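Local coordinates for protein HIAXHD3 (PDB 3ZXK) that probably removes arabinofuranose side chains from xylan as a family 43 glycoside hydrolase, a scaffold into which endo-xylanase activity has been engineered, at residues Leu20-Val25 and His261-Met266; Cys140-Gly145 and Thr190-Arg195; Val207-Asp212 and Leu233-Gln238. One frame throughout, in Å; residues are numbered along the deposited sequence. Where two conformers were deposited one is given.

Contact 1: Leu20-Val25 and His261-Met266; sequences LEVFRV and HYVAFM
Leu20-Val25, strand from Glu21 on, and the strand His261-Met266 run in roughly opposite senses in two different blades of the family 43 five-bladed β-propeller. Their backbones stay apart, with the CA atoms of Val22 and Val263 separated by 7.5 Å, so the blades meet through apolar side chains and not through main-chain pairing. Val263 supplies the middle of the contact with both methyls. Its CG1 sits against the forked end of Leu20, at 3.7 Å from Leu20 CD2, and its CG2 meets Val22 CG2 at 4.0 Å. With chi1 at 70°, Leu20 sends CG between its own backbone N and carbonyl carbon, and the isobutyl group then crosses the Val263 side chain at about a right angle. Leu20 CD1 also rests on the Val263 carbonyl, 3.6 Å from its O. The other methyl, Leu20 CD2, reaches the edge of the Phe265 ring, 4.2 Å from Phe265 CD2; that ring also touches the bound arabinofuranose. The whole contact is buried. Tyr31 of strand 28-32 packs on both Leu20 and Val22, while Pro275 of strand 273-282, the neighbour of strand 260-267 in the last blade, closes on Leu20.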
loop_
_atom_site.group_PDB
_atom_site.type_symbol
_atom_site.label_atom_id
_atom_site.label_comp_id
_atom_site.label_asym_id
_atom_site.label_seq_id
_atom_site.Cartn_x
_atom_site.Cartn_y
_atom_site.Cartn_z
ATOM N N LEU A 20 6.669 6.006 -0.121
ATOM C CA LEU A 20 6.466 6.377 -1.509
ATOM C C LEU A 20 7.755 6.792 -2.209
ATOM O O LEU A 20 8.650 7.375 -1.585
ATOM C CB LEU A 20 5.377 7.455 -1.609
ATOM C CG LEU A 20 5.718 8.856 -1.082
ATOM C CD1 LEU A 20 6.265 9.735 -2.209
ATOM C CD2 LEU A 20 4.493 9.498 -0.440
ATOM N N GLU A 21 7.816 6.447 -3.493
ATOM C CA GLU A 21 8.781 7.001 -4.459
ATOM C C GLU A 21 7.932 7.698 -5.509
ATOM O O GLU A 21 6.971 7.106 -5.961
ATOM C CB GLU A 21 9.577 5.857 -5.137
ATOM C CG GLU A 21 10.443 6.278 -6.345
ATOM C CD GLU A 21 11.879 6.623 -5.982
ATOM O OE1 GLU A 21 12.575 5.798 -5.346
ATOM O OE2 GLU A 21 12.318 7.729 -6.345
ATOM N N VAL A 22 8.264 8.936 -5.889
ATOM C CA VAL A 22 7.529 9.638 -6.958
ATOM C C VAL A 22 8.487 10.124 -8.036
ATOM O O VAL A 22 9.605 10.551 -7.739
ATOM C CB VAL A 22 6.730 10.879 -6.462
ATOM C CG1 VAL A 22 5.364 10.517 -5.879
ATOM C CG2 VAL A 22 7.561 11.770 -5.529
ATOM N N PHE A 23 8.049 10.053 -9.285
ATOM C CA PHE A 23 8.846 10.588 -10.391
ATOM C C PHE A 23 7.930 10.951 -11.535
ATOM O O PHE A 23 6.759 10.598 -11.511
ATOM C CB PHE A 23 9.964 9.612 -10.832
ATOM C CG PHE A 23 9.460 8.273 -11.304
ATOM C CD1 PHE A 23 9.251 7.225 -10.421
ATOM C CD2 PHE A 23 9.165 8.068 -12.641
ATOM C CE1 PHE A 23 8.755 5.998 -10.857
ATOM C CE2 PHE A 23 8.694 6.834 -13.091
ATOM C CZ PHE A 23 8.509 5.789 -12.207
ATOM N N ARG A 24 8.464 11.678 -12.504
ATOM C CA ARG A 24 7.665 12.119 -13.639
ATOM C C ARG A 24 8.229 11.552 -14.919
ATOM O O ARG A 24 9.457 11.511 -15.100
ATOM C CB ARG A 24 7.685 13.649 -13.729
ATOM C CG ARG A 24 6.863 14.188 -14.874
ATOM C CD ARG A 24 6.753 15.702 -14.842
ATOM N NE ARG A 24 8.045 16.376 -14.953
ATOM C CZ ARG A 24 8.647 16.676 -16.101
ATOM N NH1 ARG A 24 8.091 16.352 -17.271
ATOM N NH2 ARG A 24 9.811 17.305 -16.091
ATOM N N VAL A 25 7.338 11.097 -15.798
ATOM C CA VAL A 25 7.701 10.826 -17.203
ATOM C C VAL A 25 6.797 11.676 -18.059
ATOM O O VAL A 25 5.587 11.432 -18.113
ATOM C CB VAL A 25 7.506 9.342 -17.576
ATOM C CG1 VAL A 25 8.033 9.095 -18.995
ATOM C CG2 VAL A 25 8.206 8.437 -16.564
ATOM N N HIS A 261 8.181 19.726 -6.070
ATOM C CA HIS A 261 7.216 19.446 -5.002
ATOM C C HIS A 261 7.746 18.356 -4.106
ATOM O O HIS A 261 8.433 17.425 -4.564
ATOM C CB HIS A 261 5.880 19.062 -5.630
ATOM C CG HIS A 261 5.314 20.154 -6.497
ATOM N ND1 HIS A 261 4.458 21.082 -6.025
ATOM C CD2 HIS A 261 5.596 20.506 -7.819
ATOM C CE1 HIS A 261 4.165 21.967 -7.012
ATOM N NE2 HIS A 261 4.867 21.614 -8.110
ATOM N N TYR A 262 7.437 18.450 -2.818
ATOM C CA TYR A 262 7.844 17.409 -1.861
ATOM C C TYR A 262 6.571 16.592 -1.542
ATOM O O TYR A 262 5.535 17.158 -1.112
ATOM C CB TYR A 262 8.490 18.050 -0.613
ATOM C CG TYR A 262 8.867 17.078 0.490
ATOM C CD1 TYR A 262 9.221 15.747 0.205
ATOM C CD2 TYR A 262 8.852 17.478 1.831
ATOM C CE1 TYR A 262 9.560 14.859 1.212
ATOM C CE2 TYR A 262 9.167 16.602 2.834
ATOM C CZ TYR A 262 9.495 15.296 2.536
ATOM O OH TYR A 262 9.803 14.453 3.585
ATOM N N VAL A 263 6.632 15.291 -1.805
ATOM C CA VAL A 263 5.510 14.392 -1.494
ATOM C C VAL A 263 5.982 13.578 -0.307
ATOM O O VAL A 263 6.877 12.749 -0.432
ATOM C CB VAL A 263 5.142 13.443 -2.664
ATOM C CG1 VAL A 263 3.907 12.638 -2.314
ATOM C CG2 VAL A 263 4.879 14.245 -3.926
ATOM N N ALA A 264 5.394 13.832 0.852
ATOM C CA ALA A 264 5.791 13.110 2.082
ATOM C C ALA A 264 4.626 12.239 2.525
ATOM O O ALA A 264 3.573 12.246 1.871
ATOM C CB ALA A 264 6.178 14.091 3.201
ATOM N N PHE A 265 4.757 11.477 3.613
ATOM C CA PHE A 265 3.532 10.905 4.154
ATOM C C PHE A 265 3.407 11.170 5.634
ATOM O O PHE A 265 4.399 11.520 6.309
ATOM C CB PHE A 265 3.383 9.382 3.849
ATOM C CG PHE A 265 4.548 8.563 4.303
ATOM C CD1 PHE A 265 4.630 8.129 5.630
ATOM C CD2 PHE A 265 5.571 8.224 3.407
ATOM C CE1 PHE A 265 5.715 7.368 6.060
ATOM C CE2 PHE A 265 6.635 7.457 3.829
ATOM C CZ PHE A 265 6.710 7.027 5.145
ATOM N N MET A 266 2.171 11.014 6.118
ATOM C CA MET A 266 1.780 11.193 7.515
ATOM C C MET A 266 1.531 9.823 8.146
ATOM O O MET A 266 1.035 8.918 7.455
ATOM C CB MET A 266 0.455 11.966 7.585
ATOM C CG MET A 266 0.442 13.327 6.900
ATOM S SD MET A 266 1.565 14.540 7.637
ATOM C CE MET A 266 0.972 14.669 9.329
#

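Contact 2: Cys140-Gly145 and Thr190-Arg195; sequences CYYDAG and TVEGAR. With XYP (beta-D-xylopyranose), chain C; XYP (beta-D-xylopyranose), chain B.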
loop_
_atom_site.group_PDB
_atom_site.type_symbol
_atom_site.label_atom_id
_atom_site.label_comp_id
_atom_site.label_asym_id
_atom_site.label_seq_id
_atom_site.Cartn_x
_atom_site.Cartn_y
_atom_site.Cartn_z
ATOM N N CYS A 140 21.927 -6.445 0.757
ATOM C CA CYS A 140 20.634 -5.895 1.126
ATOM C C CYS A 140 20.676 -4.387 1.005
ATOM O O CYS A 140 21.387 -3.713 1.763
ATOM C CB CYS A 140 20.164 -6.296 2.520
ATOM S SG CYS A 140 18.552 -5.509 2.852
ATOM N N TYR A 141 19.931 -3.869 0.035
ATOM C CA TYR A 141 19.809 -2.442 -0.114
ATOM C C TYR A 141 18.601 -2.006 0.699
ATOM O O TYR A 141 17.557 -1.669 0.138
ATOM C CB TYR A 141 19.638 -2.086 -1.579
ATOM C CG TYR A 141 20.820 -2.433 -2.464
ATOM C CD1 TYR A 141 22.136 -2.518 -1.951
ATOM C CD2 TYR A 141 20.629 -2.626 -3.827
ATOM C CE1 TYR A 141 23.207 -2.799 -2.789
ATOM C CE2 TYR A 141 21.699 -2.909 -4.663
ATOM C CZ TYR A 141 22.974 -3.015 -4.141
ATOM O OH TYR A 141 24.000 -3.307 -5.008
ATOM N N TYR A 142 18.764 -1.988 2.021
ATOM C CA TYR A 142 17.684 -1.597 2.941
ATOM C C TYR A 142 17.291 -0.138 2.666
ATOM O O TYR A 142 18.160 0.731 2.589
ATOM C CB TYR A 142 18.141 -1.725 4.397
ATOM C CG TYR A 142 17.078 -1.246 5.363
ATOM C CD1 TYR A 142 16.005 -2.057 5.710
ATOM C CD2 TYR A 142 17.114 0.044 5.887
ATOM C CE1 TYR A 142 15.000 -1.597 6.565
ATOM C CE2 TYR A 142 16.132 0.501 6.758
ATOM C CZ TYR A 142 15.076 -0.315 7.079
ATOM O OH TYR A 142 14.104 0.137 7.937
ATOM N N ASP A 143 15.992 0.122 2.485
ATOM C CA ASP A 143 15.518 1.468 2.163
ATOM C C ASP A 143 16.254 2.059 0.929
ATOM O O ASP A 143 16.932 3.108 0.968
ATOM C CB ASP A 143 15.610 2.370 3.403
ATOM C CG ASP A 143 14.432 2.175 4.359
ATOM O OD1 ASP A 143 13.778 1.121 4.328
ATOM O OD2 ASP A 143 14.160 3.099 5.132
ATOM N N ALA A 144 16.074 1.357 -0.180
ATOM C CA ALA A 144 16.786 1.635 -1.419
ATOM C C ALA A 144 16.204 2.873 -2.097
ATOM O O ALA A 144 14.976 3.090 -2.070
ATOM C CB ALA A 144 16.650 0.429 -2.350
ATOM N N GLY A 145 17.097 3.644 -2.717
ATOM C CA GLY A 145 16.723 4.755 -3.598
ATOM C C GLY A 145 17.540 4.725 -4.877
ATOM O O GLY A 145 18.751 5.056 -4.871
ATOM N N THR A 190 19.925 8.294 13.744
ATOM C CA THR A 190 19.611 7.349 12.677
ATOM C C THR A 190 18.949 8.034 11.486
ATOM O O THR A 190 17.977 8.763 11.650
ATOM C CB THR A 190 18.665 6.276 13.216
ATOM O OG1 THR A 190 19.334 5.561 14.259
ATOM C CG2 THR A 190 18.218 5.305 12.107
ATOM N N VAL A 191 19.493 7.820 10.291
ATOM C CA VAL A 191 18.738 8.133 9.090
ATOM C C VAL A 191 18.470 6.887 8.236
ATOM O O VAL A 191 19.147 5.864 8.377
ATOM C CB VAL A 191 19.387 9.268 8.264
ATOM C CG1 VAL A 191 19.550 10.531 9.128
ATOM C CG2 VAL A 191 20.738 8.850 7.679
ATOM N N GLU A 192 17.433 6.963 7.407
ATOM C CA GLU A 192 17.033 5.863 6.504
ATOM C C GLU A 192 16.144 6.464 5.401
ATOM O O GLU A 192 16.101 7.668 5.202
ATOM C CB GLU A 192 16.313 4.714 7.265
ATOM C CG GLU A 192 14.948 5.048 7.872
ATOM C CD GLU A 192 14.204 3.831 8.442
ATOM O OE1 GLU A 192 14.773 2.715 8.545
ATOM O OE2 GLU A 192 13.022 3.973 8.819
ATOM N N GLY A 193 15.455 5.622 4.647
ATOM C CA GLY A 193 14.487 6.121 3.658
ATOM C C GLY A 193 15.048 6.820 2.430
ATOM O O GLY A 193 14.327 7.621 1.803
ATOM N N ALA A 194 16.292 6.504 2.035
ATOM C CA ALA A 194 16.945 7.135 0.889
ATOM C C ALA A 194 16.112 7.195 -0.406
ATOM O O ALA A 194 15.517 6.210 -0.844
ATOM C CB ALA A 194 18.316 6.487 0.624
ATOM N N ARG A 195 16.109 8.386 -1.004
ATOM C CA ARG A 195 15.694 8.587 -2.390
ATOM C C ARG A 195 16.835 9.353 -3.034
ATOM O O ARG A 195 17.426 10.245 -2.380
ATOM C CB ARG A 195 14.357 9.343 -2.490
ATOM C CG ARG A 195 13.126 8.437 -2.619
ATOM C CD ARG A 195 12.738 7.853 -1.286
ATOM N NE ARG A 195 11.632 6.915 -1.473
ATOM C CZ ARG A 195 11.776 5.651 -1.867
ATOM N NH1 ARG A 195 12.983 5.166 -2.135
ATOM N NH2 ARG A 195 10.717 4.861 -1.954
HETATM C C1 XYP C . 13.645 -0.733 11.756
HETATM C C2 XYP C . 13.615 -2.251 11.928
HETATM C C3 XYP C . 15.036 -2.818 11.872
HETATM C C4 XYP C . 15.713 -2.374 10.573
HETATM C C5 XYP C . 15.754 -0.850 10.540
HETATM O O2 XYP C . 12.970 -2.595 13.159
HETATM O O3 XYP C . 14.982 -4.245 11.944
HETATM O O4 XYP C . 17.029 -2.924 10.416
HETATM O O5 XYP C . 14.400 -0.371 10.584
HETATM C C1 XYP B . 10.399 3.030 13.276
HETATM C C2 XYP B . 10.695 3.071 11.772
HETATM C C3 XYP B . 11.038 1.691 11.224
HETATM C C4 XYP B . 12.247 1.126 11.965
HETATM C C5 XYP B . 12.420 1.767 13.343
HETATM O O2 XYP B . 9.562 3.551 11.042
HETATM O O3 XYP B . 11.322 1.788 9.821
HETATM O O4 XYP B . 12.291 -0.262 11.630
HETATM O O5 XYP B . 11.139 1.989 13.930
HETATM O O HOH W 1 18.243 4.562 3.207
HETATM O O HOH W 2 11.756 3.334 6.094
#
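This is part of the glycan pocket of the five-bladed β-propeller, where the loop leading into the third blade meets the first strand of the fourth, and Tyr142 and Glu192 touch at the sugar. The hydroxyl oxygen Tyr142 OH lies 2.7 Å from Glu192 OE1, which sits at the edge of the tyrosine ring and in its plane; carboxylate and ring are turned 37° apart. The ring reaches this place because Tyr142 CG is anti to the backbone N (chi1 176°). The same OH is 2.7 Å from O5 of the chain C xylose. The other carboxylate oxygen, Glu192 OE2, accepts a hydrogen bond of 2.9 Å from O3 of the chain B xylose, and Asn160 ND2 bonds to Glu192 OE1, so protein and sugar together fix the rotation of the carboxylate. Asp143 OD2 lies alongside that carboxylate as a second acceptor, 3.5 Å from Glu192 OE1 and not bonded to it, and takes a weak hydrogen bond of 2.9 Å from Gly193 N, bent to 129°. Deeper in, Arg195 curls back, its chain bent at chi2: Arg195 NH1 gives a hydrogen bond to Ala194 O and a weak one to Ala144 O at 2.9 Å. Its other nitrogens are held by main-chain carbonyls, NH2 by Ser86 O and NE by Leu20 O. Between the two backbones a water bridges what does not meet directly, donating to Asp143 O at 3.0 Å and accepting from Ala194 N at 3.0 Å.

Contact 3: Val207-Asp212 and Leu233-Gln238; sequences VTRPAD and LVSRIQ. With AHR (alpha-L-arabinofuranose), chain D.
A salt-bridge network at the protein surface ties two parts of the fourth propeller blade together, with Asp212 held between Arg209 of its own segment and Arg236 of Leu233-Gln238. Val207-Asp212 carries the end of strand 202-209 and the turn beyond it, in which a cis peptide precedes Ala211. Asp212 is gripped by both its backbone and its side chain. Its carbonyl O accepts a nearly straight hydrogen bond from Arg236 N, 2.8 Å long at 167°, and also accepts a hydrogen bond from a water 2.9 Å from Asp212 O that in turn accepts from Ile237 N. The carboxylate divides its two oxygens: Asp212 OD2 meets Arg236 NH1 at 2.9 Å through its anti lone pair, while Asp212 OD1 receives Arg209 NE at 3.0 Å on the syn side. Arg209 NH2 adds only weak bonds to both oxygens. The Arg236 guanidinium brings its edge to OD2, its plane turned 76° from the carboxylate. Arg236 CG passes alongside, 3.4 Å from Asp212 OD2, and the bend at chi3 turns the guanidinium back so that NH1 reaches the same oxygen. With arginines bonded at both of its oxygens, the carboxylate is probably kept ionised. On the pocket side of the same turn, Ala211 CB approaches O5 of the bound arabinofuranose at 3.5 Å. Phe246, in a loop, touches the side chains of both Asp212 and Arg236. Strand 213-219 pairs with strand 202-209 and with strand 234-235, and its Glu214 faces Leu233 and Val234 in a classic β bulge.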
loop_
_atom_site.group_PDB
_atom_site.type_symbol
_atom_site.label_atom_id
_atom_site.label_comp_id
_atom_site.label_asym_id
_atom_site.label_seq_id
_atom_site.Cartn_x
_atom_site.Cartn_y
_atom_site.Cartn_z
ATOM N N VAL A 207 16.793 11.786 2.942
ATOM C CA VAL A 207 16.704 10.773 4.003
ATOM C C VAL A 207 15.768 11.241 5.103
ATOM O O VAL A 207 15.559 12.444 5.262
ATOM C CB VAL A 207 18.101 10.413 4.611
ATOM C CG1 VAL A 207 19.059 9.880 3.554
ATOM C CG2 VAL A 207 18.755 11.636 5.288
ATOM N N THR A 208 15.211 10.289 5.841
ATOM C CA THR A 208 14.379 10.588 6.996
ATOM C C THR A 208 15.099 10.244 8.281
ATOM O O THR A 208 15.838 9.245 8.341
ATOM C CB THR A 208 13.002 9.860 6.943
ATOM O OG1 THR A 208 12.158 10.284 8.033
ATOM C CG2 THR A 208 13.145 8.346 7.031
ATOM N N ARG A 209 14.844 11.058 9.311
ATOM C CA ARG A 209 15.126 10.669 10.684
ATOM C C ARG A 209 13.797 10.147 11.273
ATOM O O ARG A 209 12.861 10.929 11.501
ATOM C CB ARG A 209 15.657 11.852 11.487
ATOM C CG ARG A 209 15.953 11.436 12.924
ATOM C CD ARG A 209 16.279 12.613 13.816
ATOM N NE ARG A 209 15.127 13.495 14.030
ATOM C CZ ARG A 209 15.196 14.638 14.699
ATOM N NH1 ARG A 209 16.353 15.019 15.224
ATOM N NH2 ARG A 209 14.115 15.391 14.855
ATOM N N PRO A 210 13.681 8.823 11.457
ATOM C CA PRO A 210 12.382 8.306 11.879
ATOM C C PRO A 210 11.963 8.883 13.231
ATOM O O PRO A 210 12.789 8.907 14.135
ATOM C CB PRO A 210 12.633 6.803 12.061
ATOM C CG PRO A 210 13.819 6.501 11.248
ATOM C CD PRO A 210 14.650 7.749 11.177
ATOM N N ALA A 211 10.725 9.362 13.373
ATOM C CA ALA A 211 9.712 9.459 12.307
ATOM C C ALA A 211 9.275 10.899 12.136
ATOM O O ALA A 211 8.102 11.167 11.863
ATOM C CB ALA A 211 8.497 8.612 12.634
ATOM N N ASP A 212 10.184 11.845 12.325
ATOM C CA ASP A 212 9.744 13.228 12.465
ATOM C C ASP A 212 10.488 14.253 11.619
ATOM O O ASP A 212 10.149 15.430 11.686
ATOM C CB ASP A 212 9.775 13.642 13.951
ATOM C CG ASP A 212 11.176 13.636 14.547
ATOM O OD1 ASP A 212 12.137 13.134 13.917
ATOM O OD2 ASP A 212 11.321 14.166 15.672
ATOM N N LEU A 233 15.206 19.547 5.662
ATOM C CA LEU A 233 14.080 19.890 4.792
ATOM C C LEU A 233 12.827 20.143 5.650
ATOM O O LEU A 233 12.146 21.175 5.512
ATOM C CB LEU A 233 13.851 18.776 3.759
ATOM C CG LEU A 233 12.823 19.034 2.661
ATOM C CD1 LEU A 233 13.188 20.252 1.821
ATOM C CD2 LEU A 233 12.710 17.786 1.803
ATOM N N VAL A 234 12.510 19.204 6.525
ATOM C CA VAL A 234 11.491 19.448 7.544
ATOM C C VAL A 234 11.940 18.806 8.836
ATOM O O VAL A 234 12.599 17.757 8.834
ATOM C CB VAL A 234 10.078 18.909 7.206
ATOM C CG1 VAL A 234 9.453 19.623 6.011
ATOM C CG2 VAL A 234 10.076 17.387 7.084
ATOM N N SER A 235 11.560 19.405 9.953
ATOM C CA SER A 235 11.812 18.750 11.238
ATOM C C SER A 235 10.697 19.107 12.175
ATOM O O SER A 235 10.525 20.291 12.538
ATOM C CB SER A 235 13.164 19.159 11.814
ATOM O OG SER A 235 13.406 18.491 13.046
ATOM N N ARG A 236 9.915 18.087 12.522
ATOM C CA ARG A 236 8.763 18.226 13.423
ATOM C C ARG A 236 7.865 19.369 12.948
ATOM O O ARG A 236 7.386 20.164 13.754
ATOM C CB ARG A 236 9.231 18.438 14.870
ATOM C CG ARG A 236 10.097 17.280 15.384
ATOM C CD ARG A 236 10.460 17.392 16.871
ATOM N NE ARG A 236 9.288 17.192 17.727
ATOM C CZ ARG A 236 8.798 16.011 18.087
ATOM N NH1 ARG A 236 9.366 14.881 17.664
ATOM N NH2 ARG A 236 7.716 15.961 18.865
ATOM N N ILE A 237 7.660 19.460 11.630
ATOM C CA ILE A 237 6.747 20.470 11.060
ATOM C C ILE A 237 5.292 20.178 11.475
ATOM O O ILE A 237 4.889 19.027 11.567
ATOM C CB ILE A 237 6.879 20.561 9.522
ATOM C CG1 ILE A 237 6.360 21.911 9.001
ATOM C CG2 ILE A 237 6.217 19.363 8.837
ATOM C CD1 ILE A 237 6.686 22.146 7.534
ATOM N N GLN A 238 4.526 21.228 11.765
ATOM C CA GLN A 238 3.110 21.074 12.093
ATOM C C GLN A 238 2.254 21.078 10.827
ATOM O O GLN A 238 2.611 21.740 9.853
ATOM C CB GLN A 238 2.657 22.171 13.070
ATOM C CG GLN A 238 3.285 22.076 14.455
ATOM C CD GLN A 238 2.850 20.832 15.228
ATOM O OE1 GLN A 238 1.676 20.441 15.197
ATOM N NE2 GLN A 238 3.795 20.208 15.938
HETATM O O5 AHR D . 5.837 6.428 13.354
HETATM C C5 AHR D . 5.548 5.181 12.692
HETATM C C4 AHR D . 6.637 4.791 11.687
HETATM O O4 AHR D . 7.898 4.662 12.338
HETATM C C3 AHR D . 6.947 5.790 10.577
HETATM O O3 AHR D . 6.036 5.716 9.490
HETATM C C2 AHR D . 8.325 5.411 10.107
HETATM O O2 AHR D . 9.090 6.562 9.700
HETATM C C1 AHR D . 8.937 4.801 11.352
HETATM O O HOH W 3 8.291 16.839 10.028
#

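In the fold
Contact 1 is a buried apolar joint between the first and last blades, and contact 2 a largely buried, polar joint between the third and fourth. Contact 3 stays within the fourth blade, at the surface, and relies on charge. Contacts 2 and 3 share one sheet: strands 192-199 and 202-209 are neighbours in it, probably joined by a hydrogen bond from Thr208 N to Glu192 O. Arg195 ties contact 2 to contact 1 through Leu20 O and, more weakly, Glu21, while Leu233 of contact 3 packs on Tyr262 of contact 1. All three border the glycan pocket: Phe265 and Ala211 lie beside the arabinofuranose, Tyr142 and Glu192 beside xylose units.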